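Long-range contact in petrobactin-binding protein YclQ (PDB 3GFV), which binds iron-free and ferric petrobactin, and its precursor 3,4-dihydroxybenzoic acid, for siderophore uptake by the ABC transporter YclNOPQ of Bacillus subtilis: residues I234-A239 with T273-G278. Residues are numbered along the deposited sequence; the frame is centred on the assembly and turned at random.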
loop_
_atom_site.group_PDB
_atom_site.type_symbol
_atom_site.label_atom_id
_atom_site.label_comp_id
_atom_site.label_asym_id
_atom_site.label_seq_id
_atom_site.Cartn_x
_atom_site.Cartn_y
_atom_site.Cartn_z
ATOM N N ILE A 234 1.889 12.677 -0.938
ATOM C CA ILE A 234 0.839 11.931 -0.226
ATOM C C ILE A 234 0.452 12.788 0.952
ATOM O O ILE A 234 1.320 13.353 1.613
ATOM C CB ILE A 234 1.375 10.576 0.258
ATOM C CG1 ILE A 234 1.657 9.690 -0.956
ATOM C CG2 ILE A 234 0.370 9.858 1.170
ATOM C CD1 ILE A 234 2.674 8.632 -0.664
ATOM N N ASP A 235 -0.844 12.914 1.204
ATOM C CA ASP A 235 -1.294 13.719 2.334
ATOM C C ASP A 235 -1.887 12.823 3.420
ATOM O O ASP A 235 -2.985 12.277 3.260
ATOM C CB ASP A 235 -2.325 14.730 1.878
ATOM C CG ASP A 235 -2.547 15.818 2.918
ATOM O OD1 ASP A 235 -2.803 15.470 4.084
ATOM O OD2 ASP A 235 -2.392 16.997 2.577
ATOM N N ARG A 236 -1.159 12.669 4.524
ATOM C CA ARG A 236 -1.609 11.766 5.590
ATOM C C ARG A 236 -2.921 12.260 6.194
ATOM O O ARG A 236 -3.799 11.463 6.536
ATOM C CB ARG A 236 -0.553 11.646 6.687
ATOM C CG ARG A 236 -0.961 10.713 7.834
ATOM C CD ARG A 236 0.098 10.636 8.917
ATOM N NE ARG A 236 -0.338 9.788 10.028
ATOM C CZ ARG A 236 -1.022 10.227 11.082
ATOM N NH1 ARG A 236 -1.345 11.514 11.187
ATOM N NH2 ARG A 236 -1.382 9.373 12.041
ATOM N N GLY A 237 -3.049 13.573 6.321
ATOM C CA GLY A 237 -4.271 14.160 6.862
ATOM C C GLY A 237 -5.453 13.756 5.994
ATOM O O GLY A 237 -6.470 13.268 6.494
ATOM N N THR A 238 -5.318 13.942 4.685
ATOM C CA THR A 238 -6.409 13.599 3.777
ATOM C C THR A 238 -6.750 12.126 3.898
ATOM O O THR A 238 -7.930 11.744 3.900
ATOM C CB THR A 238 -6.048 13.932 2.323
ATOM O OG1 THR A 238 -5.726 15.324 2.238
ATOM C CG2 THR A 238 -7.214 13.629 1.394
ATOM N N ALA A 239 -5.721 11.301 4.035
ATOM C CA ALA A 239 -5.897 9.845 4.097
ATOM C C ALA A 239 -6.776 9.407 5.267
ATOM O O ALA A 239 -7.569 8.454 5.161
ATOM C CB ALA A 239 -4.552 9.165 4.190
ATOM N N THR A 273 -5.425 5.524 -0.538
ATOM C CA THR A 273 -4.909 4.254 -1.031
ATOM C C THR A 273 -3.437 4.062 -0.670
ATOM O O THR A 273 -3.034 3.000 -0.195
ATOM C CB THR A 273 -5.123 4.141 -2.546
ATOM O OG1 THR A 273 -6.529 4.111 -2.803
ATOM C CG2 THR A 273 -4.477 2.868 -3.110
ATOM N N TRP A 274 -2.627 5.108 -0.866
ATOM C CA TRP A 274 -1.195 4.986 -0.626
ATOM C C TRP A 274 -0.831 4.820 0.846
ATOM O O TRP A 274 0.101 4.073 1.181
ATOM C CB TRP A 274 -0.429 6.166 -1.248
ATOM C CG TRP A 274 -0.300 6.056 -2.726
ATOM C CD1 TRP A 274 -1.293 6.200 -3.651
ATOM C CD2 TRP A 274 0.895 5.772 -3.461
ATOM N NE1 TRP A 274 -0.787 6.028 -4.922
ATOM C CE2 TRP A 274 0.546 5.728 -4.827
ATOM C CE3 TRP A 274 2.221 5.518 -3.092
ATOM C CZ2 TRP A 274 1.488 5.477 -5.837
ATOM C CZ3 TRP A 274 3.157 5.261 -4.093
ATOM C CH2 TRP A 274 2.781 5.247 -5.449
ATOM N N TYR A 275 -1.593 5.480 1.719
ATOM C CA TYR A 275 -1.316 5.448 3.151
ATOM C C TYR A 275 -1.996 4.274 3.878
ATOM O O TYR A 275 -1.385 3.632 4.731
ATOM C CB TYR A 275 -1.718 6.780 3.784
ATOM C CG TYR A 275 -1.366 6.859 5.246
ATOM C CD1 TYR A 275 -0.039 6.976 5.647
ATOM C CD2 TYR A 275 -2.350 6.809 6.218
ATOM C CE1 TYR A 275 0.297 7.060 6.992
ATOM C CE2 TYR A 275 -2.024 6.891 7.565
ATOM C CZ TYR A 275 -0.695 7.012 7.941
ATOM O OH TYR A 275 -0.362 7.087 9.281
ATOM N N LEU A 276 -3.235 3.971 3.517
ATOM C CA LEU A 276 -3.993 2.945 4.248
ATOM C C LEU A 276 -3.891 1.591 3.581
ATOM O O LEU A 276 -4.178 0.565 4.196
ATOM C CB LEU A 276 -5.467 3.302 4.296
ATOM C CG LEU A 276 -5.760 4.656 4.949
ATOM C CD1 LEU A 276 -7.233 5.012 4.788
ATOM C CD2 LEU A 276 -5.318 4.673 6.412
ATOM N N SER A 277 -3.512 1.578 2.312
ATOM C CA SER A 277 -3.556 0.320 1.568
ATOM C C SER A 277 -2.240 0.064 0.836
ATOM O O SER A 277 -1.170 0.384 1.341
ATOM C CB SER A 277 -4.740 0.303 0.598
ATOM O OG SER A 277 -4.909 -1.010 0.038
ATOM N N GLY A 278 -2.325 -0.511 -0.356
ATOM C CA GLY A 278 -1.133 -0.896 -1.089
ATOM C C GLY A 278 -0.787 -2.369 -0.899
ATOM O O GLY A 278 -1.157 -2.977 0.106
#
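The end of strand 230-235 and the start of helix 236-240 lie beside the last turn of helix 271-276, with the CA atoms of Ala-239 and Tyr-275 6.4 Å apart. Tyr-275 carries much of the contact. Its CG is anti to the backbone N (chi1 -176°), which sends the ring across to Arg-236. There CG of Arg-236 sits over one ring face, 4.0 Å from the centroid and offset toward the rim, a CH-pi contact. The extended arginine chain then carries NE to the phenol oxygen. Arg-236 NE donates to Tyr-275 OH at 2.8 Å, with an N-H...O angle of 151°. The guanidinium and ring planes stand 85° apart, so the two groups do not stack. Arg-236 NH1 is hydrogen-bonded to Asn-180 OD1, a second hold on the guanidinium. Arg-104 makes a cation-pi contact with the same tyrosine ring. The hydroxyl also lies close to a bound phosphate ion, probably from the crystallisation liquor.

The periplasmic binding protein fold has two lobes. The mixed sheet belongs to the C-terminal one, and Leu-276 touches Phe-42 of the N-terminal one. This is consistent with a position at the cleft where such proteins hold their ligand. Nearer the ring's root, Ala-239 CB packs 3.7 Å from Tyr-275 CB. Leu-276 CD1 reaches the backbone O of Ala-239. On the strand side, Ile-234 CD1 lies 4.0 Å from Trp-274 CE3. The two side chains cross at about a right angle, and the far end of the indole leads away from the strand. Its NE1 is hydrogen-bonded to Glu-290 OE2. Asp-235 N-caps helix 236-240: its OD1 accepts from Thr-238 N at 3.0 Å.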